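Local coordinates for TRAP dicarboxylate ABC transporter, substrate-binding protein (Roseobacter denitrificans, PDB 4OVQ) that binds beta-D-glucuronate in the cleft between its lobes, and probably captures such sugar acids in the periplasm for a TRAP transporter, at residues N30-G35 with W209-S214; G90-L95 with K133-L138; A128-K133 with P233-I238. All blocks are in the same frame, centred on the assembly; numbering follows the deposited sequence.

Interaction 1. Residues N30-G35 with W209-S214. With BDP (beta-D-glucopyranuronic acid), chain C.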
loop_
_atom_site.group_PDB
_atom_site.type_symbol
_atom_site.label_atom_id
_atom_site.label_comp_id
_atom_site.label_asym_id
_atom_site.label_seq_id
_atom_site.Cartn_x
_atom_site.Cartn_y
_atom_site.Cartn_z
ATOM N N ASN A 30 -3.635 7.053 10.015
ATOM C CA ASN A 30 -3.844 5.716 9.481
ATOM C C ASN A 30 -5.240 5.686 8.883
ATOM O O ASN A 30 -6.182 6.236 9.480
ATOM C CB ASN A 30 -3.695 4.673 10.614
ATOM C CG ASN A 30 -4.293 3.302 10.268
ATOM O OD1 ASN A 30 -4.084 2.790 9.188
ATOM N ND2 ASN A 30 -5.019 2.680 11.208
ATOM N N ILE A 31 -5.413 5.058 7.723
ATOM C CA ILE A 31 -6.711 5.062 7.046
ATOM C C ILE A 31 -7.669 3.979 7.539
ATOM O O ILE A 31 -8.866 4.051 7.255
ATOM C CB ILE A 31 -6.533 4.964 5.504
ATOM C CG1 ILE A 31 -7.722 5.536 4.714
ATOM C CG2 ILE A 31 -6.181 3.554 5.075
ATOM C CD1 ILE A 31 -7.303 5.931 3.259
ATOM N N HIS A 32 -7.168 3.002 8.304
ATOM C CA HIS A 32 -7.895 1.754 8.554
ATOM C C HIS A 32 -8.822 1.790 9.767
ATOM O O HIS A 32 -8.731 2.683 10.606
ATOM C CB HIS A 32 -6.939 0.554 8.591
ATOM C CG HIS A 32 -6.349 0.264 7.254
ATOM N ND1 HIS A 32 -7.078 -0.328 6.246
ATOM C CD2 HIS A 32 -5.127 0.539 6.730
ATOM C CE1 HIS A 32 -6.333 -0.411 5.159
ATOM N NE2 HIS A 32 -5.142 0.101 5.424
ATOM N N VAL A 33 -9.683 0.790 9.830
ATOM C CA VAL A 33 -10.683 0.703 10.898
ATOM C C VAL A 33 -10.197 -0.089 12.087
ATOM O O VAL A 33 -9.050 -0.545 12.108
ATOM C CB VAL A 33 -11.942 0.055 10.378
ATOM C CG1 VAL A 33 -12.503 0.876 9.228
ATOM C CG2 VAL A 33 -11.635 -1.349 9.941
ATOM N N ASP A 34 -11.084 -0.285 13.052
ATOM C CA ASP A 34 -10.706 -0.971 14.256
ATOM C C ASP A 34 -10.306 -2.410 14.003
ATOM O O ASP A 34 -10.925 -3.124 13.206
ATOM C CB ASP A 34 -11.845 -0.973 15.289
ATOM C CG ASP A 34 -12.146 0.407 15.857
ATOM O OD1 ASP A 34 -11.330 1.339 15.700
ATOM O OD2 ASP A 34 -13.229 0.552 16.477
ATOM N N GLY A 35 -9.282 -2.843 14.728
ATOM C CA GLY A 35 -8.852 -4.219 14.666
ATOM C C GLY A 35 -8.041 -4.600 13.466
ATOM O O GLY A 35 -7.506 -5.725 13.403
ATOM N N TRP A 209 -7.071 -8.920 0.646
ATOM C CA TRP A 209 -8.246 -9.481 1.315
ATOM C C TRP A 209 -8.762 -8.652 2.476
ATOM O O TRP A 209 -9.961 -8.425 2.594
ATOM C CB TRP A 209 -8.011 -10.907 1.827
ATOM C CG TRP A 209 -7.910 -11.945 0.778
ATOM C CD1 TRP A 209 -6.775 -12.548 0.350
ATOM C CD2 TRP A 209 -8.989 -12.539 0.039
ATOM N NE1 TRP A 209 -7.064 -13.482 -0.615
ATOM C CE2 TRP A 209 -8.419 -13.500 -0.822
ATOM C CE3 TRP A 209 -10.375 -12.344 0.012
ATOM C CZ2 TRP A 209 -9.195 -14.278 -1.700
ATOM C CZ3 TRP A 209 -11.141 -13.114 -0.867
ATOM C CH2 TRP A 209 -10.540 -14.072 -1.704
ATOM N N PRO A 210 -7.873 -8.198 3.377
ATOM C CA PRO A 210 -8.382 -7.452 4.532
ATOM C C PRO A 210 -9.096 -6.120 4.212
ATOM O O PRO A 210 -10.040 -5.730 4.899
ATOM C CB PRO A 210 -7.126 -7.246 5.389
ATOM C CG PRO A 210 -6.225 -8.379 4.999
ATOM C CD PRO A 210 -6.447 -8.517 3.519
ATOM N N SER A 211 -8.640 -5.423 3.179
ATOM C CA SER A 211 -9.294 -4.178 2.761
ATOM C C SER A 211 -10.625 -4.475 2.083
ATOM O O SER A 211 -11.603 -3.791 2.309
ATOM C CB SER A 211 -8.420 -3.397 1.785
ATOM O OG SER A 211 -7.352 -2.722 2.428
ATOM N N TYR A 212 -10.642 -5.504 1.248
ATOM C CA TYR A 212 -11.858 -5.913 0.538
ATOM C C TYR A 212 -12.938 -6.219 1.562
ATOM O O TYR A 212 -14.093 -5.834 1.421
ATOM C CB TYR A 212 -11.550 -7.149 -0.281
ATOM C CG TYR A 212 -12.686 -7.824 -1.023
ATOM C CD1 TYR A 212 -13.481 -7.114 -1.920
ATOM C CD2 TYR A 212 -12.913 -9.203 -0.896
ATOM C CE1 TYR A 212 -14.475 -7.747 -2.627
ATOM C CE2 TYR A 212 -13.934 -9.825 -1.591
ATOM C CZ TYR A 212 -14.701 -9.092 -2.449
ATOM O OH TYR A 212 -15.688 -9.740 -3.143
ATOM N N GLU A 213 -12.523 -6.875 2.641
ATOM C CA GLU A 213 -13.446 -7.235 3.689
ATOM C C GLU A 213 -13.820 -6.038 4.576
ATOM O O GLU A 213 -14.995 -5.727 4.718
ATOM C CB GLU A 213 -12.850 -8.412 4.475
ATOM C CG GLU A 213 -13.717 -8.948 5.567
ATOM C CD GLU A 213 -13.334 -8.368 6.901
ATOM O OE1 GLU A 213 -12.165 -8.534 7.330
ATOM O OE2 GLU A 213 -14.184 -7.700 7.492
ATOM N N SER A 214 -12.836 -5.313 5.125
ATOM C CA SER A 214 -13.087 -4.271 6.148
ATOM C C SER A 214 -13.897 -3.047 5.708
ATOM O O SER A 214 -14.574 -2.422 6.517
ATOM C CB SER A 214 -11.778 -3.820 6.819
ATOM O OG SER A 214 -10.973 -3.047 5.943
HETATM C C1 BDP C . -4.969 -0.500 1.053
HETATM C C2 BDP C . -3.888 0.307 1.724
HETATM C C3 BDP C . -4.456 1.626 2.021
HETATM C C4 BDP C . -4.908 2.290 0.763
HETATM C C5 BDP C . -5.924 1.428 0.050
HETATM C C6 BDP C . -6.394 2.030 -1.284
HETATM O O2 BDP C . -3.601 -0.392 2.983
HETATM O O3 BDP C . -3.319 2.423 2.522
HETATM O O4 BDP C . -5.497 3.622 1.079
HETATM O O5 BDP C . -5.408 0.128 -0.199
HETATM O O6A BDP C . -6.513 3.287 -1.381
HETATM O O1 BDP C . -4.549 -1.784 0.692
HETATM O O6B BDP C . -6.773 1.181 -2.128
HETATM O O HOH W 1 -9.737 -0.563 6.923
#

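Interaction 2. Residues G90-L95 with K133-L138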
loop_
_atom_site.group_PDB
_atom_site.type_symbol
_atom_site.label_atom_id
_atom_site.label_comp_id
_atom_site.label_asym_id
_atom_site.label_seq_id
_atom_site.Cartn_x
_atom_site.Cartn_y
_atom_site.Cartn_z
ATOM N N GLY A 90 1.987 3.157 -2.692
ATOM C CA GLY A 90 1.289 3.516 -3.920
ATOM C C GLY A 90 1.135 5.006 -4.142
ATOM O O GLY A 90 1.588 5.562 -5.132
ATOM N N PRO A 91 0.499 5.693 -3.206
ATOM C CA PRO A 91 0.327 7.156 -3.320
ATOM C C PRO A 91 1.594 7.972 -3.041
ATOM O O PRO A 91 1.612 9.175 -3.322
ATOM C CB PRO A 91 -0.780 7.453 -2.300
ATOM C CG PRO A 91 -1.398 6.109 -1.983
ATOM C CD PRO A 91 -0.292 5.135 -2.106
ATOM N N ILE A 92 2.636 7.325 -2.516
ATOM C CA ILE A 92 3.958 7.975 -2.401
ATOM C C ILE A 92 4.707 8.034 -3.741
ATOM O O ILE A 92 5.531 8.951 -3.978
ATOM C CB ILE A 92 4.834 7.301 -1.326
ATOM C CG1 ILE A 92 4.170 7.467 0.055
ATOM C CG2 ILE A 92 6.263 7.858 -1.359
ATOM C CD1 ILE A 92 4.890 6.834 1.148
ATOM N N GLY A 93 4.373 7.140 -4.657
ATOM C CA GLY A 93 5.132 7.020 -5.895
ATOM C C GLY A 93 5.174 8.287 -6.716
ATOM O O GLY A 93 6.227 8.611 -7.258
ATOM N N PRO A 94 4.046 8.992 -6.820
ATOM C CA PRO A 94 4.095 10.201 -7.665
ATOM C C PRO A 94 5.034 11.272 -7.092
ATOM O O PRO A 94 5.540 12.086 -7.867
ATOM C CB PRO A 94 2.651 10.675 -7.664
ATOM C CG PRO A 94 1.832 9.353 -7.508
ATOM C CD PRO A 94 2.661 8.601 -6.475
ATOM N N LEU A 95 5.305 11.238 -5.788
ATOM C CA LEU A 95 6.201 12.197 -5.137
ATOM C C LEU A 95 7.681 11.767 -5.194
ATOM O O LEU A 95 8.585 12.619 -5.209
ATOM C CB LEU A 95 5.785 12.363 -3.675
ATOM C CG LEU A 95 6.752 13.113 -2.748
ATOM C CD1 LEU A 95 6.790 14.577 -3.113
ATOM C CD2 LEU A 95 6.389 12.953 -1.270
ATOM N N LYS A 133 12.699 13.594 -0.266
ATOM C CA LYS A 133 11.456 14.369 -0.342
ATOM C C LYS A 133 10.800 14.630 1.019
ATOM O O LYS A 133 9.610 14.924 1.082
ATOM C CB LYS A 133 10.441 13.660 -1.250
ATOM C CG LYS A 133 10.896 13.481 -2.683
ATOM C CD LYS A 133 10.969 14.802 -3.447
ATOM C CE LYS A 133 11.597 14.584 -4.793
ATOM N NZ LYS A 133 11.069 15.545 -5.784
ATOM N N GLY A 134 11.570 14.512 2.098
ATOM C CA GLY A 134 11.143 14.967 3.403
ATOM C C GLY A 134 10.388 13.958 4.250
ATOM O O GLY A 134 9.833 14.296 5.295
ATOM N N ILE A 135 10.352 12.718 3.776
ATOM C CA ILE A 135 9.642 11.679 4.505
ATOM C C ILE A 135 10.504 10.452 4.790
ATOM O O ILE A 135 10.922 9.737 3.887
ATOM C CB ILE A 135 8.356 11.271 3.803
ATOM C CG1 ILE A 135 8.606 10.639 2.461
ATOM C CG2 ILE A 135 7.382 12.436 3.693
ATOM C CD1 ILE A 135 7.364 10.587 1.628
ATOM N N GLN A 136 10.783 10.228 6.060
ATOM C CA GLN A 136 11.688 9.146 6.452
ATOM C C GLN A 136 10.913 7.843 6.775
ATOM O O GLN A 136 10.108 7.814 7.712
ATOM C CB GLN A 136 12.451 9.614 7.686
ATOM C CG GLN A 136 13.202 8.566 8.439
ATOM C CD GLN A 136 14.521 8.348 7.836
ATOM O OE1 GLN A 136 15.298 9.295 7.666
ATOM N NE2 GLN A 136 14.783 7.117 7.430
ATOM N N PRO A 137 11.115 6.766 6.000
ATOM C CA PRO A 137 10.521 5.499 6.455
ATOM C C PRO A 137 11.310 4.901 7.618
ATOM O O PRO A 137 12.533 4.955 7.627
ATOM C CB PRO A 137 10.604 4.606 5.220
ATOM C CG PRO A 137 11.867 5.107 4.557
ATOM C CD PRO A 137 11.881 6.591 4.744
ATOM N N LEU A 138 10.588 4.422 8.612
ATOM C CA LEU A 138 11.136 3.843 9.834
ATOM C C LEU A 138 11.018 2.332 9.889
ATOM O O LEU A 138 11.831 1.691 10.545
ATOM C CB LEU A 138 10.422 4.409 11.052
ATOM C CG LEU A 138 10.534 5.917 11.252
ATOM C CD1 LEU A 138 9.606 6.316 12.401
ATOM C CD2 LEU A 138 11.977 6.350 11.550
HETATM O O HOH W 2 8.331 14.806 -6.600
#

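Interaction 3. Residues A128-K133 with P233-I238. With BDP (beta-D-glucopyranuronic acid), chain C.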
loop_
_atom_site.group_PDB
_atom_site.type_symbol
_atom_site.label_atom_id
_atom_site.label_comp_id
_atom_site.label_asym_id
_atom_site.label_seq_id
_atom_site.Cartn_x
_atom_site.Cartn_y
_atom_site.Cartn_z
ATOM N N ALA A 128 16.251 6.398 0.675
ATOM C CA ALA A 128 17.015 7.585 0.399
ATOM C C ALA A 128 16.158 8.552 -0.389
ATOM O O ALA A 128 16.095 9.728 -0.056
ATOM C CB ALA A 128 18.266 7.247 -0.362
ATOM N N GLY A 129 15.480 8.032 -1.417
ATOM C CA GLY A 129 14.633 8.850 -2.264
ATOM C C GLY A 129 13.523 9.470 -1.438
ATOM O O GLY A 129 13.175 10.632 -1.596
HETATM N N MSE A 130 12.972 8.691 -0.522
HETATM C CA MSE A 130 11.908 9.211 0.324
HETATM C C MSE A 130 12.418 10.308 1.241
HETATM O O MSE A 130 11.817 11.380 1.345
HETATM C CB MSE A 130 11.264 8.070 1.131
HETATM C CG MSE A 130 10.371 7.160 0.237
HETATM SE SE MSE A 130 9.583 5.731 1.310
HETATM C CE MSE A 130 8.520 6.855 2.497
ATOM N N ALA A 131 13.537 10.034 1.911
ATOM C CA ALA A 131 14.126 10.978 2.842
ATOM C C ALA A 131 14.426 12.294 2.111
ATOM O O ALA A 131 14.195 13.378 2.654
ATOM C CB ALA A 131 15.396 10.378 3.460
ATOM N N GLU A 132 14.888 12.160 0.862
ATOM C CA GLU A 132 15.119 13.250 -0.090
ATOM C C GLU A 132 13.901 14.163 -0.333
ATOM O O GLU A 132 14.052 15.359 -0.582
ATOM C CB GLU A 132 15.618 12.644 -1.420
ATOM C CG GLU A 132 15.444 13.501 -2.679
ATOM C CD GLU A 132 15.835 12.751 -3.964
ATOM O OE1 GLU A 132 16.730 11.877 -3.904
ATOM O OE2 GLU A 132 15.243 13.028 -5.035
ATOM N N LYS A 133 12.699 13.594 -0.266
ATOM C CA LYS A 133 11.456 14.369 -0.342
ATOM C C LYS A 133 10.800 14.630 1.019
ATOM O O LYS A 133 9.610 14.924 1.082
ATOM C CB LYS A 133 10.441 13.660 -1.250
ATOM C CG LYS A 133 10.896 13.481 -2.683
ATOM C CD LYS A 133 10.969 14.802 -3.447
ATOM C CE LYS A 133 11.597 14.584 -4.793
ATOM N NZ LYS A 133 11.069 15.545 -5.784
ATOM N N PRO A 233 4.345 -2.465 -0.571
ATOM C CA PRO A 233 4.552 -2.423 0.875
ATOM C C PRO A 233 4.017 -1.118 1.445
ATOM O O PRO A 233 3.703 -0.166 0.704
ATOM C CB PRO A 233 6.077 -2.439 1.005
ATOM C CG PRO A 233 6.556 -1.732 -0.212
ATOM C CD PRO A 233 5.593 -2.155 -1.297
ATOM N N GLU A 234 3.935 -1.058 2.760
ATOM C CA GLU A 234 3.645 0.190 3.419
ATOM C C GLU A 234 4.776 0.504 4.347
ATOM O O GLU A 234 5.671 -0.312 4.567
ATOM C CB GLU A 234 2.311 0.116 4.179
ATOM C CG GLU A 234 1.187 -0.554 3.386
ATOM C CD GLU A 234 -0.183 -0.099 3.794
ATOM O OE1 GLU A 234 -0.337 0.367 4.940
ATOM O OE2 GLU A 234 -1.083 -0.245 2.938
ATOM N N CYS A 235 4.750 1.698 4.899
ATOM C CA CYS A 235 5.729 2.058 5.884
ATOM C C CYS A 235 5.089 2.775 7.076
ATOM O O CYS A 235 3.956 3.261 6.988
ATOM C CB CYS A 235 6.808 2.933 5.248
ATOM S SG CYS A 235 6.191 4.580 4.770
ATOM N N ILE A 236 5.833 2.840 8.159
ATOM C CA ILE A 236 5.676 3.843 9.179
ATOM C C ILE A 236 6.604 4.972 8.745
ATOM O O ILE A 236 7.814 4.712 8.598
ATOM C CB ILE A 236 6.092 3.310 10.585
ATOM C CG1 ILE A 236 5.322 2.034 10.964
ATOM C CG2 ILE A 236 5.922 4.403 11.652
ATOM C CD1 ILE A 236 5.692 1.475 12.313
ATOM N N CYS A 237 6.053 6.184 8.551
ATOM C CA CYS A 237 6.645 7.389 7.891
ATOM C C CYS A 237 6.781 8.445 9.010
ATOM O O CYS A 237 5.875 8.583 9.835
ATOM C CB CYS A 237 5.744 7.995 6.687
ATOM S SG CYS A 237 6.581 9.074 5.651
ATOM N N ILE A 238 7.896 9.165 9.059
ATOM C CA ILE A 238 7.997 10.363 9.914
ATOM C C ILE A 238 8.530 11.529 9.083
ATOM O O ILE A 238 9.415 11.379 8.231
ATOM C CB ILE A 238 8.905 10.139 11.191
ATOM C CG1 ILE A 238 8.813 11.323 12.178
ATOM C CG2 ILE A 238 10.340 9.833 10.803
ATOM C CD1 ILE A 238 9.402 11.045 13.560
HETATM C C1 BDP C . -4.969 -0.500 1.053
HETATM C C2 BDP C . -3.888 0.307 1.724
HETATM C C3 BDP C . -4.456 1.626 2.021
HETATM C C4 BDP C . -4.908 2.290 0.763
HETATM C C5 BDP C . -5.924 1.428 0.050
HETATM C C6 BDP C . -6.394 2.030 -1.284
HETATM O O2 BDP C . -3.601 -0.392 2.983
HETATM O O3 BDP C . -3.319 2.423 2.522
HETATM O O4 BDP C . -5.497 3.622 1.079
HETATM O O5 BDP C . -5.408 0.128 -0.199
HETATM O O6A BDP C . -6.513 3.287 -1.381
HETATM O O1 BDP C . -4.549 -1.784 0.692
HETATM O O6B BDP C . -6.773 1.181 -2.128
#

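Interaction 1. Residues N30-G35 with W209-S214
The imidazole of His-32 turns its edge, not a face, toward Ser-211: CE1 of His-32 lies 3.7 Å from OG of Ser-211, with that oxygen near the ring plane. One face carries its chain neighbour, CG2 of Ile-31, displaced toward the rim, and Tyr-36 stacks on the ring. The site is the ligand cleft of a two-lobed solute-binding protein, where a loop leaving strand 25-29 in one lobe meets the helix after strand 204-207 in the other. NE2 of His-32 faces the glucuronate and donates to its O2 over 2.9 Å, at 147°; this oxygen lies in the ring plane and itself donates to Glu-234. With His-32 CG anti to the carbonyl carbon (chi1 -68°), the ring end comes closer to the helix than CB does. Ser-211 OG is hydrogen-bonded to Tyr-36 and stands 3.4 Å from O1 of the sugar. One residue along the chain from His-32, CG2 of Val-33 touches CB of Ser-214 at 4.0 Å. No direct hydrogen bond joins the segments; ND1 of His-32 instead faces a bridging water in the imidazole plane, 2.8 Å from ND1, 3.2 Å from N of Val-33 and 2.9 Å from OG of Ser-214.

Interaction 2. Residues G90-L95 with K133-L138
Leu-95 and Lys-133 bring the two backbones closest, with their CA atoms 7.4 Å apart, while those of Ile-92 and Ile-135 stand 9.7 Å apart, so the segments diverge toward the strand. Residues 90-95 wind through the weakly bonded end of helix 89-92 into a turn in which N of Leu-95 bonds to O of Ile-92. Facing them is a Schellman motif that ends helix 121-132: Gly-134, at a phi of 89°, is its C-prime residue, N of Ile-135 reaches O of Met-130, and the chain enters edge strand 135-141 of the five-stranded sheet.

Ile-135 supplies the inner half of the contact. Its CG1 sits between the backbone N and the carbonyl carbon (chi1 64°), which sends CD1 out to meet CD2 of Leu-95 tip to tip at 3.9 Å, while CG2 of Ile-92 slides past CD1 of Ile-135 at 4.2 Å. Met-130 and Ile-74 extend this apolar layer around Ile-92.

The outer half belongs to Lys-133, which runs alongside Leu-95 in the opposite direction. CB of Lys-133 lies 4.0 Å from CG of Leu-95, and the bend at chi2 (-69°) folds the chain along the Leu-95 carbonyl, so that CG of Lys-133 is 3.5 Å from O of Leu-95. With an alanine here CB would remain against Leu-95, but the cover given by CG and CD is likely to be lost, and the water on the carbonyl left without its ammonium partner. The backbone O of Lys-133 is held separately by Arg-78, which also touches Leu-95. Through that water the lysine's polar end reaches the carbonyl: the water accepts from NZ of Lys-133 over 3.0 Å and donates to O of Leu-95 over 2.6 Å.

Interaction 3. Residues A128-K133 with P233-I238
A single methyl group makes this contact: CE of Met-130, deposited as selenomethionine, lies 4.0 Å from SG of Cys-235 and 4.3 Å from SG of Cys-237. Met-130 leaves helix 121-132 toward strand 234-239, extended as far as SE and then bent at chi3 (63°), which turns CE back toward the two cysteines. These alternate along the strand and show their sulfurs on the same side of the sheet. SG of Cys-235 and SG of Cys-237 are 4.6 Å apart, too far for a disulfide, so they meet Met-130 as separate thiols. All three side chains are buried, and Ile-135 closes the patch by packing on both Met-130 and Cys-237.

Between the two segments, close packing is confined to that methyl. The backbones stay well apart, with the CA atoms of Met-130 and Cys-237 separated by 9.4 Å, and the two segments bury just 82 Å² between them. Around the rest of the helical turn the contact gives way to solvent: Ala-128 and Glu-132 are exposed and do not touch the strand segment, and Lys-133 is partly exposed.

Toward the cleft the same strand changes character. Glu-234, its chain extended beyond CG, reaches the sugar and accepts from O2 of the glucuronate at OE2, over a short 2.5 Å. Amide donors from Asn-88, itself a pocket residue, and Asn-86 bond OE2 and OE1 respectively and so probably fix the carboxylate's rotation.

The chemistry therefore divides along the strand. Toward the helix, methyl and thiol groups meet with no hydrogen bond between the segments, which implies cohesion by dispersion and exclusion of water; at Glu-234, one short hydrogen bond receives the proton of the O2 hydroxyl, consistent with a carboxylate that recognises it as a donor.

Overall arrangement
Interactions 2 and 3 form one continuous region, their centres about 4 Å apart. They share Lys-133 and meet through neighbouring antiparallel strands 135-141 and 234-239, where N of Gln-136 and O of Ile-238 make a probable hydrogen bond of 2.8 Å. Interaction 1 lies across the chain's centre, about 22 Å from interaction 3 between centres, yet their nearest atoms come within about 5 Å and both touch the glucuronate. Along the sequence the segments run 30-35, 90-95, 128-133, 133-138, 209-214 and 233-238, so interaction 3 crosses both others. Loop 30-35 and strand 234-239 thus supply two of the sugar's several polar partners, His-32 and Glu-234, while that strand's cysteines pack against helix 121-132.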